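Local structure of DUF917 domain-containing protein (Chromobacterium violaceum, 2O3I) at residues A[125-137]-A[218-230]; A[15-29]-A[327-339]. The protein is of unknown function but, with its N- and C-terminal S-Me-THD-like domains, belongs to the DUF917 family of proteins. The protein carries 2 engineered substitutions. All blocks are in the same frame, centred on the assembly; numbering follows the deposited sequence.

Following the chain from the N terminus, residues 15-29 come first, covering the end of helix 10-19, a glycine-rich turn and the start of helix 28-35. Their partner, 327-339, comes almost three hundred residues later, so contact 2 closes the wide loop. Contact 1 lies wholly within it: 125-137, leaving strand 127-129 of the mixed sheet, meets 218-230, which leads into helix 225-237. Each contact pairs a segment of the N-terminal S-Me-THD-like domain with one of the C-terminal domain. The centres of contact 1 and contact 2 are about 18 Å apart. The two nevertheless touch: Ala137 packs on the glycine-rich turn, and Arg228 forms a cation-pi pair with Phe20.

Contact 1: A[125-137]-A[218-230]; sequences GLAVVDADGAGRA and GALPVRGTLSRAL
Asp130 and Ser227 meet where the chain leaving strand 127-129 runs into the start of helix 225-237. From CB of Asp130, a chi1 of -172° sets CG anti to the backbone N, which carries the carboxylate to the helix start, and CG packs 3.5 Å from CA of Gly224. OD1 then takes the Ser227 N-H at 2.9 Å, on its syn side but tilted out of the carboxylate plane, with a weaker bond from Leu226 N, while OD2 uses its syn lone pair for Ser227 OG at 2.6 Å. Aspartate suits this place because a carboxylate at a helix N terminus gathers first-turn N-H groups and would probably be stabilised by the helix dipole. Gly224, the N-cap residue, has positive phi, which glycine tolerates well, and gives its N-H to Asp130 O; beside it a single beta bridge joins Ala131 and Arg223. Two residues past Asp130, Asp132 OD1 accepts from Thr225 OG1 at 2.6 Å, on the anti side and 32° out of the carboxylate plane; Ser109 also binds OD1. OD2 accepts from Ala134 N, an Asx turn, and also from Gly135 N, which extends it to an Asx motif. Methyls complete the fit: Leu226 CD1 meets Val128 CG2 tip to tip at 4.0 Å, and Leu220 CD2 lies 3.8 Å from Val129 CG1 and against small Ala131.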
loop_
_atom_site.group_PDB
_atom_site.type_symbol
_atom_site.label_atom_id
_atom_site.label_comp_id
_atom_site.label_asym_id
_atom_site.label_seq_id
_atom_site.Cartn_x
_atom_site.Cartn_y
_atom_site.Cartn_z
ATOM N N GLY A 125 1.503 18.990 22.995
ATOM C CA GLY A 125 0.663 19.647 23.980
ATOM C C GLY A 125 -0.690 18.971 24.137
ATOM O O GLY A 125 -1.706 19.634 24.363
ATOM N N LEU A 126 -0.708 17.646 24.025
ATOM C CA LEU A 126 -1.950 16.892 24.160
ATOM C C LEU A 126 -1.934 16.096 25.453
ATOM O O LEU A 126 -0.959 16.114 26.199
ATOM C CB LEU A 126 -2.113 15.923 22.986
ATOM C CG LEU A 126 -1.848 16.479 21.580
ATOM C CD1 LEU A 126 -1.875 15.339 20.576
ATOM C CD2 LEU A 126 -2.885 17.530 21.221
ATOM N N ALA A 127 -3.028 15.399 25.721
ATOM C CA ALA A 127 -3.111 14.564 26.905
ATOM C C ALA A 127 -3.269 13.116 26.439
ATOM O O ALA A 127 -3.955 12.840 25.452
ATOM C CB ALA A 127 -4.300 14.980 27.774
ATOM N N VAL A 128 -2.609 12.200 27.137
ATOM C CA VAL A 128 -2.686 10.781 26.805
ATOM C C VAL A 128 -3.789 10.169 27.664
ATOM O O VAL A 128 -3.912 10.487 28.845
ATOM C CB VAL A 128 -1.335 10.076 27.082
ATOM C CG1 VAL A 128 -0.893 10.356 28.506
ATOM C CG2 VAL A 128 -1.463 8.574 26.845
ATOM N N VAL A 129 -4.605 9.309 27.064
ATOM C CA VAL A 129 -5.698 8.680 27.795
ATOM C C VAL A 129 -5.202 7.472 28.588
ATOM O O VAL A 129 -4.404 6.690 28.086
ATOM C CB VAL A 129 -6.809 8.250 26.819
ATOM C CG1 VAL A 129 -7.935 7.546 27.569
ATOM C CG2 VAL A 129 -7.336 9.477 26.083
ATOM N N ASP A 130 -5.661 7.335 29.831
ATOM C CA ASP A 130 -5.252 6.216 30.681
ATOM C C ASP A 130 -6.083 5.028 30.253
ATOM O O ASP A 130 -7.074 4.679 30.898
ATOM C CB ASP A 130 -5.494 6.541 32.168
ATOM C CG ASP A 130 -4.895 5.489 33.112
ATOM O OD1 ASP A 130 -4.214 4.558 32.632
ATOM O OD2 ASP A 130 -5.096 5.592 34.343
ATOM N N ALA A 131 -5.667 4.415 29.146
ATOM C CA ALA A 131 -6.364 3.279 28.571
ATOM C C ALA A 131 -5.667 2.849 27.296
ATOM O O ALA A 131 -4.697 3.473 26.871
ATOM C CB ALA A 131 -7.803 3.671 28.240
ATOM N N ASP A 132 -6.169 1.768 26.697
ATOM C CA ASP A 132 -5.678 1.263 25.426
ATOM C C ASP A 132 -6.665 0.230 24.889
ATOM O O ASP A 132 -7.627 -0.134 25.570
ATOM C CB ASP A 132 -4.262 0.677 25.535
ATOM C CG ASP A 132 -4.218 -0.616 26.304
ATOM O OD1 ASP A 132 -3.809 -0.577 27.477
ATOM O OD2 ASP A 132 -4.591 -1.670 25.732
ATOM N N GLY A 133 -6.425 -0.237 23.671
ATOM C CA GLY A 133 -7.331 -1.172 23.027
ATOM C C GLY A 133 -7.526 -2.610 23.488
ATOM O O GLY A 133 -8.379 -3.300 22.924
ATOM N N ALA A 134 -6.794 -3.074 24.495
ATOM C CA ALA A 134 -6.956 -4.464 24.918
ATOM C C ALA A 134 -6.507 -4.765 26.335
ATOM O O ALA A 134 -7.009 -5.694 26.967
ATOM C CB ALA A 134 -6.208 -5.375 23.955
ATOM N N GLY A 135 -5.567 -3.978 26.844
ATOM C CA GLY A 135 -5.055 -4.236 28.178
ATOM C C GLY A 135 -3.874 -5.182 28.026
ATOM O O GLY A 135 -3.248 -5.588 29.005
ATOM N N ARG A 136 -3.594 -5.540 26.774
ATOM C CA ARG A 136 -2.481 -6.418 26.422
ATOM C C ARG A 136 -1.995 -6.022 25.030
ATOM O O ARG A 136 -2.506 -5.060 24.441
ATOM C CB ARG A 136 -2.921 -7.890 26.406
ATOM C CG ARG A 136 -4.143 -8.169 25.547
ATOM C CD ARG A 136 -4.283 -9.652 25.244
ATOM N NE ARG A 136 -3.156 -10.126 24.445
ATOM C CZ ARG A 136 -2.845 -11.404 24.256
ATOM N NH1 ARG A 136 -3.581 -12.359 24.804
ATOM N NH2 ARG A 136 -1.777 -11.723 23.535
ATOM N N ALA A 137 -1.007 -6.742 24.515
ATOM C CA ALA A 137 -0.493 -6.473 23.179
ATOM C C ALA A 137 -1.094 -7.549 22.284
ATOM O O ALA A 137 -1.195 -8.708 22.689
ATOM C CB ALA A 137 1.020 -6.544 23.154
ATOM N N GLY A 218 -17.324 3.848 24.434
ATOM C CA GLY A 218 -17.504 2.495 23.936
ATOM C C GLY A 218 -16.271 1.958 23.244
ATOM O O GLY A 218 -16.054 0.749 23.190
ATOM N N ALA A 219 -15.447 2.859 22.724
ATOM C CA ALA A 219 -14.241 2.461 22.007
ATOM C C ALA A 219 -13.123 1.999 22.931
ATOM O O ALA A 219 -12.304 1.165 22.552
ATOM C CB ALA A 219 -13.756 3.612 21.134
ATOM N N LEU A 220 -13.098 2.535 24.147
ATOM C CA LEU A 220 -12.076 2.180 25.115
ATOM C C LEU A 220 -12.673 1.580 26.390
ATOM O O LEU A 220 -12.649 2.207 27.450
ATOM C CB LEU A 220 -11.232 3.417 25.468
ATOM C CG LEU A 220 -10.214 3.980 24.457
ATOM C CD1 LEU A 220 -10.900 4.387 23.178
ATOM C CD2 LEU A 220 -9.518 5.193 25.054
ATOM N N PRO A 221 -13.228 0.358 26.304
ATOM C CA PRO A 221 -13.797 -0.232 27.520
ATOM C C PRO A 221 -12.752 -0.692 28.542
ATOM O O PRO A 221 -13.070 -0.851 29.722
ATOM C CB PRO A 221 -14.638 -1.386 26.986
ATOM C CG PRO A 221 -13.922 -1.772 25.714
ATOM C CD PRO A 221 -13.579 -0.438 25.114
ATOM N N VAL A 222 -11.513 -0.906 28.100
ATOM C CA VAL A 222 -10.456 -1.344 29.014
ATOM C C VAL A 222 -9.683 -0.115 29.487
ATOM O O VAL A 222 -8.897 0.478 28.744
ATOM C CB VAL A 222 -9.520 -2.345 28.329
ATOM C CG1 VAL A 222 -8.543 -2.936 29.348
ATOM C CG2 VAL A 222 -10.351 -3.451 27.679
ATOM N N ARG A 223 -9.894 0.242 30.749
ATOM C CA ARG A 223 -9.297 1.449 31.305
ATOM C C ARG A 223 -8.310 1.326 32.457
ATOM O O ARG A 223 -8.213 0.289 33.111
ATOM C CB ARG A 223 -10.435 2.379 31.714
ATOM C CG ARG A 223 -11.479 2.482 30.629
ATOM C CD ARG A 223 -12.657 3.317 31.041
ATOM N NE ARG A 223 -13.580 3.487 29.923
ATOM C CZ ARG A 223 -14.679 4.234 29.964
ATOM N NH1 ARG A 223 -15.004 4.887 31.077
ATOM N NH2 ARG A 223 -15.450 4.330 28.886
ATOM N N GLY A 224 -7.588 2.421 32.694
ATOM C CA GLY A 224 -6.605 2.470 33.765
ATOM C C GLY A 224 -5.399 1.594 33.494
ATOM O O GLY A 224 -4.654 1.256 34.404
ATOM N N THR A 225 -5.198 1.249 32.227
ATOM C CA THR A 225 -4.090 0.385 31.832
ATOM C C THR A 225 -2.728 1.054 31.932
ATOM O O THR A 225 -1.722 0.389 32.184
ATOM C CB THR A 225 -4.287 -0.116 30.401
ATOM O OG1 THR A 225 -4.347 1.005 29.506
ATOM C CG2 THR A 225 -5.578 -0.924 30.303
ATOM N N LEU A 226 -2.684 2.366 31.736
ATOM C CA LEU A 226 -1.412 3.058 31.830
ATOM C C LEU A 226 -1.000 3.150 33.302
ATOM O O LEU A 226 0.135 2.812 33.654
ATOM C CB LEU A 226 -1.504 4.452 31.196
ATOM C CG LEU A 226 -0.169 5.175 30.961
ATOM C CD1 LEU A 226 -0.341 6.215 29.877
ATOM C CD2 LEU A 226 0.339 5.803 32.256
ATOM N N SER A 227 -1.915 3.585 34.163
ATOM C CA SER A 227 -1.596 3.709 35.581
ATOM C C SER A 227 -1.234 2.377 36.261
ATOM O O SER A 227 -0.311 2.322 37.081
ATOM C CB SER A 227 -2.741 4.405 36.325
ATOM O OG SER A 227 -3.998 3.868 35.974
ATOM N N ARG A 228 -1.938 1.300 35.928
ATOM C CA ARG A 228 -1.604 0.023 36.540
ATOM C C ARG A 228 -0.224 -0.432 36.038
ATOM O O ARG A 228 0.523 -1.087 36.755
ATOM C CB ARG A 228 -2.664 -1.037 36.227
ATOM C CG ARG A 228 -2.683 -1.466 34.798
ATOM C CD ARG A 228 -3.299 -2.842 34.627
ATOM N NE ARG A 228 -2.950 -3.336 33.303
ATOM C CZ ARG A 228 -3.632 -4.248 32.629
ATOM N NH1 ARG A 228 -4.719 -4.790 33.153
ATOM N NH2 ARG A 228 -3.232 -4.592 31.413
ATOM N N ALA A 229 0.116 -0.079 34.804
ATOM C CA ALA A 229 1.424 -0.443 34.267
ATOM C C ALA A 229 2.498 0.285 35.070
ATOM O O ALA A 229 3.552 -0.280 35.363
ATOM C CB ALA A 229 1.526 -0.061 32.797
ATOM N N LEU A 230 2.220 1.540 35.422
ATOM C CA LEU A 230 3.149 2.356 36.195
ATOM C C LEU A 230 3.297 1.862 37.636
ATOM O O LEU A 230 4.401 1.846 38.187
ATOM C CB LEU A 230 2.685 3.819 36.197
ATOM C CG LEU A 230 3.515 4.798 37.039
ATOM C CD1 LEU A 230 4.940 4.907 36.478
ATOM C CD2 LEU A 230 2.826 6.164 37.054
HETATM O O HOH W 1 -10.357 -0.579 25.465
#

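Contact 2: A[15-29]-A[327-339]; sequences QGACFFGSGGGGTMI and EGQHVFSNGDLSG
Val331 is the bump that fills the hollow along the last turn of helix 10-19. Its CG1 presses on Phe19, 3.6 Å from CD1, the two side chains crossing at about a right angle. Chi1 of -56° sets CG1 anti to the carbonyl carbon and leaves CG2 between backbone N and carbonyl carbon, facing the helix, 3.3 Å from Gln15 O and close to Cys18 CB. A branched valine thus has one methyl for each wall, and Leu236 of helix 225-237 covers it further. Met28, present as selenomethionine, bends at chi3 to bring SE within 3.5 Å of Val331 O, while its CE lies against the amide of Gln329; a long, flexible chain can follow such a groove. Cys18 sends SG to the backbone joining Phe332 to Ser333, a narrow place that suits a small thiol. Ser333 and Asp336 form a capping box at the short, weakly bonded helix 334-337: Ser333 OG accepts from Asp336 N, and Asp336 OD1 accepts weakly from Ser333 N. OG also donates to OD1, from above the carboxylate plane. On its syn lone pair OD1 takes Met28 N at 3.1 Å, just after Thr27, the N-cap of helix 28-35, whose OG1 bonds Ser30 N and Asn75 OD1. One aspartate therefore pins two helix starts together. The side chains of Ile29 and Asp336 slide past each other in opposite directions, CG1 lying against Asp336 OD2. Gly23 has backbone angles that would jam a CB against Ser22 O; it offers its own O to Asn334 N at 2.8 Å, in the carbonyl plane, and Ser333 CB nestles against that oxygen. A water bridges Gly23 O to Gly335 N, while Gly335, lacking a side chain, lets Thr27 CG2 settle 4.2 Å from its CA.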
loop_
_atom_site.group_PDB
_atom_site.type_symbol
_atom_site.label_atom_id
_atom_site.label_comp_id
_atom_site.label_asym_id
_atom_site.label_seq_id
_atom_site.Cartn_x
_atom_site.Cartn_y
_atom_site.Cartn_z
ATOM N N GLN A 15 8.401 -0.917 32.081
ATOM C CA GLN A 15 8.615 -2.215 32.720
ATOM C C GLN A 15 7.283 -2.902 32.977
ATOM O O GLN A 15 7.090 -4.069 32.621
ATOM C CB GLN A 15 9.339 -2.057 34.058
ATOM C CG GLN A 15 10.787 -1.609 33.963
ATOM C CD GLN A 15 11.733 -2.565 34.668
ATOM O OE1 GLN A 15 12.819 -2.177 35.097
ATOM N NE2 GLN A 15 11.328 -3.826 34.777
ATOM N N GLY A 16 6.372 -2.162 33.607
ATOM C CA GLY A 16 5.063 -2.697 33.920
ATOM C C GLY A 16 4.295 -3.032 32.659
ATOM O O GLY A 16 3.665 -4.085 32.578
ATOM N N ALA A 17 4.363 -2.137 31.677
ATOM C CA ALA A 17 3.667 -2.317 30.403
ATOM C C ALA A 17 4.188 -3.537 29.656
ATOM O O ALA A 17 3.431 -4.202 28.945
ATOM C CB ALA A 17 3.812 -1.058 29.528
ATOM N N CYS A 18 5.482 -3.811 29.812
ATOM C CA CYS A 18 6.110 -4.961 29.170
ATOM C C CYS A 18 5.470 -6.236 29.724
ATOM O O CYS A 18 5.117 -7.143 28.965
ATOM C CB CYS A 18 7.621 -4.965 29.441
ATOM S SG CYS A 18 8.534 -6.403 28.756
ATOM N N PHE A 19 5.317 -6.304 31.043
ATOM C CA PHE A 19 4.703 -7.470 31.656
ATOM C C PHE A 19 3.242 -7.610 31.210
ATOM O O PHE A 19 2.758 -8.719 31.005
ATOM C CB PHE A 19 4.780 -7.388 33.187
ATOM C CG PHE A 19 4.251 -8.614 33.882
ATOM C CD1 PHE A 19 4.984 -9.796 33.885
ATOM C CD2 PHE A 19 2.990 -8.603 34.479
ATOM C CE1 PHE A 19 4.467 -10.954 34.468
ATOM C CE2 PHE A 19 2.467 -9.754 35.062
ATOM C CZ PHE A 19 3.204 -10.931 35.054
ATOM N N PHE A 20 2.536 -6.492 31.055
ATOM C CA PHE A 20 1.140 -6.547 30.619
ATOM C C PHE A 20 1.044 -6.675 29.094
ATOM O O PHE A 20 -0.057 -6.702 28.535
ATOM C CB PHE A 20 0.363 -5.294 31.080
ATOM C CG PHE A 20 0.089 -5.255 32.567
ATOM C CD1 PHE A 20 -0.654 -6.260 33.178
ATOM C CD2 PHE A 20 0.587 -4.219 33.359
ATOM C CE1 PHE A 20 -0.894 -6.244 34.557
ATOM C CE2 PHE A 20 0.353 -4.192 34.737
ATOM C CZ PHE A 20 -0.391 -5.212 35.336
ATOM N N GLY A 21 2.190 -6.766 28.428
ATOM C CA GLY A 21 2.193 -6.880 26.981
ATOM C C GLY A 21 2.042 -8.294 26.436
ATOM O O GLY A 21 2.006 -8.491 25.218
ATOM N N SER A 22 1.943 -9.274 27.331
ATOM C CA SER A 22 1.800 -10.679 26.947
ATOM C C SER A 22 2.880 -11.104 25.939
ATOM O O SER A 22 2.587 -11.760 24.937
ATOM C CB SER A 22 0.406 -10.928 26.358
ATOM O OG SER A 22 0.184 -12.311 26.117
ATOM N N GLY A 23 4.122 -10.708 26.207
ATOM C CA GLY A 23 5.229 -11.068 25.338
ATOM C C GLY A 23 5.511 -10.124 24.182
ATOM O O GLY A 23 6.623 -10.112 23.650
ATOM N N GLY A 24 4.511 -9.351 23.772
ATOM C CA GLY A 24 4.714 -8.413 22.685
ATOM C C GLY A 24 4.649 -6.973 23.169
ATOM O O GLY A 24 5.011 -6.675 24.311
ATOM N N GLY A 25 4.200 -6.069 22.302
ATOM C CA GLY A 25 4.089 -4.671 22.691
ATOM C C GLY A 25 5.331 -3.804 22.530
ATOM O O GLY A 25 5.367 -2.680 23.030
ATOM N N GLY A 26 6.347 -4.312 21.838
ATOM C CA GLY A 26 7.559 -3.540 21.639
ATOM C C GLY A 26 8.589 -3.831 22.709
ATOM O O GLY A 26 8.238 -4.080 23.857
ATOM N N THR A 27 9.863 -3.789 22.335
ATOM C CA THR A 27 10.953 -4.065 23.265
ATOM C C THR A 27 11.213 -2.911 24.216
ATOM O O THR A 27 11.004 -1.742 23.872
ATOM C CB THR A 27 12.277 -4.331 22.532
ATOM O OG1 THR A 27 12.725 -3.116 21.922
ATOM C CG2 THR A 27 12.096 -5.400 21.456
HETATM N N MSE A 28 11.672 -3.249 25.415
HETATM C CA MSE A 28 12.003 -2.245 26.409
HETATM C C MSE A 28 13.225 -1.507 25.877
HETATM O O MSE A 28 13.446 -0.334 26.177
HETATM C CB MSE A 28 12.328 -2.912 27.746
HETATM C CG MSE A 28 11.122 -3.508 28.443
HETATM SE SE MSE A 28 11.617 -4.644 29.929
HETATM C CE MSE A 28 12.024 -3.301 31.252
ATOM N N ILE A 29 14.006 -2.209 25.067
ATOM C CA ILE A 29 15.206 -1.639 24.478
ATOM C C ILE A 29 14.878 -0.375 23.693
ATOM O O ILE A 29 15.464 0.681 23.926
ATOM C CB ILE A 29 15.878 -2.657 23.552
ATOM C CG1 ILE A 29 16.125 -3.959 24.330
ATOM C CG2 ILE A 29 17.173 -2.068 22.994
ATOM C CD1 ILE A 29 16.655 -5.121 23.499
ATOM N N GLU A 327 17.823 -11.387 40.863
ATOM C CA GLU A 327 18.078 -9.956 40.968
ATOM C C GLU A 327 18.228 -9.403 39.559
ATOM O O GLU A 327 18.941 -9.974 38.734
ATOM C CB GLU A 327 19.364 -9.699 41.760
ATOM C CG GLU A 327 19.402 -10.344 43.145
ATOM C CD GLU A 327 18.581 -9.600 44.191
ATOM O OE1 GLU A 327 18.441 -10.128 45.317
ATOM O OE2 GLU A 327 18.082 -8.491 43.897
ATOM N N GLY A 328 17.548 -8.301 39.276
ATOM C CA GLY A 328 17.648 -7.715 37.952
ATOM C C GLY A 328 16.345 -7.736 37.180
ATOM O O GLY A 328 15.278 -7.954 37.750
ATOM N N GLN A 329 16.438 -7.508 35.875
ATOM C CA GLN A 329 15.272 -7.487 35.003
ATOM C C GLN A 329 14.434 -8.742 35.208
ATOM O O GLN A 329 14.901 -9.857 34.993
ATOM C CB GLN A 329 15.712 -7.376 33.541
ATOM C CG GLN A 329 14.582 -7.061 32.564
ATOM C CD GLN A 329 13.793 -5.825 32.959
ATOM O OE1 GLN A 329 14.360 -4.750 33.165
ATOM N NE2 GLN A 329 12.476 -5.971 33.064
ATOM N N HIS A 330 13.187 -8.543 35.621
ATOM C CA HIS A 330 12.264 -9.640 35.879
ATOM C C HIS A 330 11.304 -9.897 34.725
ATOM O O HIS A 330 10.876 -11.035 34.520
ATOM C CB HIS A 330 11.456 -9.349 37.149
ATOM C CG HIS A 330 12.299 -9.159 38.374
ATOM N ND1 HIS A 330 13.130 -10.143 38.869
ATOM C CD2 HIS A 330 12.435 -8.099 39.208
ATOM C CE1 HIS A 330 13.740 -9.698 39.954
ATOM N NE2 HIS A 330 13.336 -8.461 40.180
ATOM N N VAL A 331 10.966 -8.840 33.984
ATOM C CA VAL A 331 10.034 -8.941 32.858
ATOM C C VAL A 331 10.676 -8.713 31.484
ATOM O O VAL A 331 11.508 -7.822 31.294
ATOM C CB VAL A 331 8.838 -7.966 33.037
ATOM C CG1 VAL A 331 8.158 -8.243 34.363
ATOM C CG2 VAL A 331 9.308 -6.506 32.963
ATOM N N PHE A 332 10.268 -9.536 30.523
ATOM C CA PHE A 332 10.810 -9.472 29.174
ATOM C C PHE A 332 9.746 -9.734 28.117
ATOM O O PHE A 332 8.829 -10.530 28.324
ATOM C CB PHE A 332 11.888 -10.544 28.981
ATOM C CG PHE A 332 13.116 -10.354 29.814
ATOM C CD1 PHE A 332 14.257 -9.773 29.262
ATOM C CD2 PHE A 332 13.155 -10.799 31.132
ATOM C CE1 PHE A 332 15.424 -9.637 30.009
ATOM C CE2 PHE A 332 14.315 -10.669 31.893
ATOM C CZ PHE A 332 15.454 -10.088 31.331
ATOM N N SER A 333 9.881 -9.062 26.980
ATOM C CA SER A 333 8.988 -9.301 25.857
ATOM C C SER A 333 9.787 -10.357 25.093
ATOM O O SER A 333 10.983 -10.519 25.335
ATOM C CB SER A 333 8.838 -8.054 24.983
ATOM O OG SER A 333 10.029 -7.802 24.254
ATOM N N ASN A 334 9.146 -11.074 24.184
ATOM C CA ASN A 334 9.858 -12.085 23.413
ATOM C C ASN A 334 11.085 -11.475 22.735
ATOM O O ASN A 334 12.142 -12.104 22.664
ATOM C CB ASN A 334 8.920 -12.705 22.383
ATOM C CG ASN A 334 7.851 -13.559 23.029
ATOM O OD1 ASN A 334 6.663 -13.429 22.727
ATOM N ND2 ASN A 334 8.270 -14.444 23.932
ATOM N N GLY A 335 10.947 -10.250 22.245
ATOM C CA GLY A 335 12.079 -9.602 21.614
ATOM C C GLY A 335 13.190 -9.357 22.629
ATOM O O GLY A 335 14.374 -9.530 22.321
ATOM N N ASP A 336 12.816 -8.966 23.845
ATOM C CA ASP A 336 13.799 -8.694 24.886
ATOM C C ASP A 336 14.570 -9.932 25.350
ATOM O O ASP A 336 15.710 -9.818 25.799
ATOM C CB ASP A 336 13.132 -8.023 26.092
ATOM C CG ASP A 336 12.713 -6.592 25.806
ATOM O OD1 ASP A 336 11.498 -6.304 25.862
ATOM O OD2 ASP A 336 13.598 -5.755 25.526
ATOM N N LEU A 337 13.956 -11.108 25.248
ATOM C CA LEU A 337 14.630 -12.340 25.663
ATOM C C LEU A 337 15.798 -12.711 24.759
ATOM O O LEU A 337 16.762 -13.310 25.220
ATOM C CB LEU A 337 13.652 -13.520 25.721
ATOM C CG LEU A 337 12.731 -13.649 26.937
ATOM C CD1 LEU A 337 11.940 -14.940 26.817
ATOM C CD2 LEU A 337 13.543 -13.652 28.225
ATOM N N SER A 338 15.717 -12.368 23.478
ATOM C CA SER A 338 16.804 -12.675 22.547
ATOM C C SER A 338 18.088 -11.970 23.005
ATOM O O SER A 338 18.046 -10.822 23.448
ATOM C CB SER A 338 16.429 -12.229 21.133
ATOM N N GLY A 339 19.225 -12.653 22.898
ATOM C CA GLY A 339 20.475 -12.044 23.328
ATOM C C GLY A 339 21.751 -12.558 22.678
ATOM O O GLY A 339 21.718 -13.218 21.634
HETATM O O HOH W 2 8.247 -9.411 21.261
#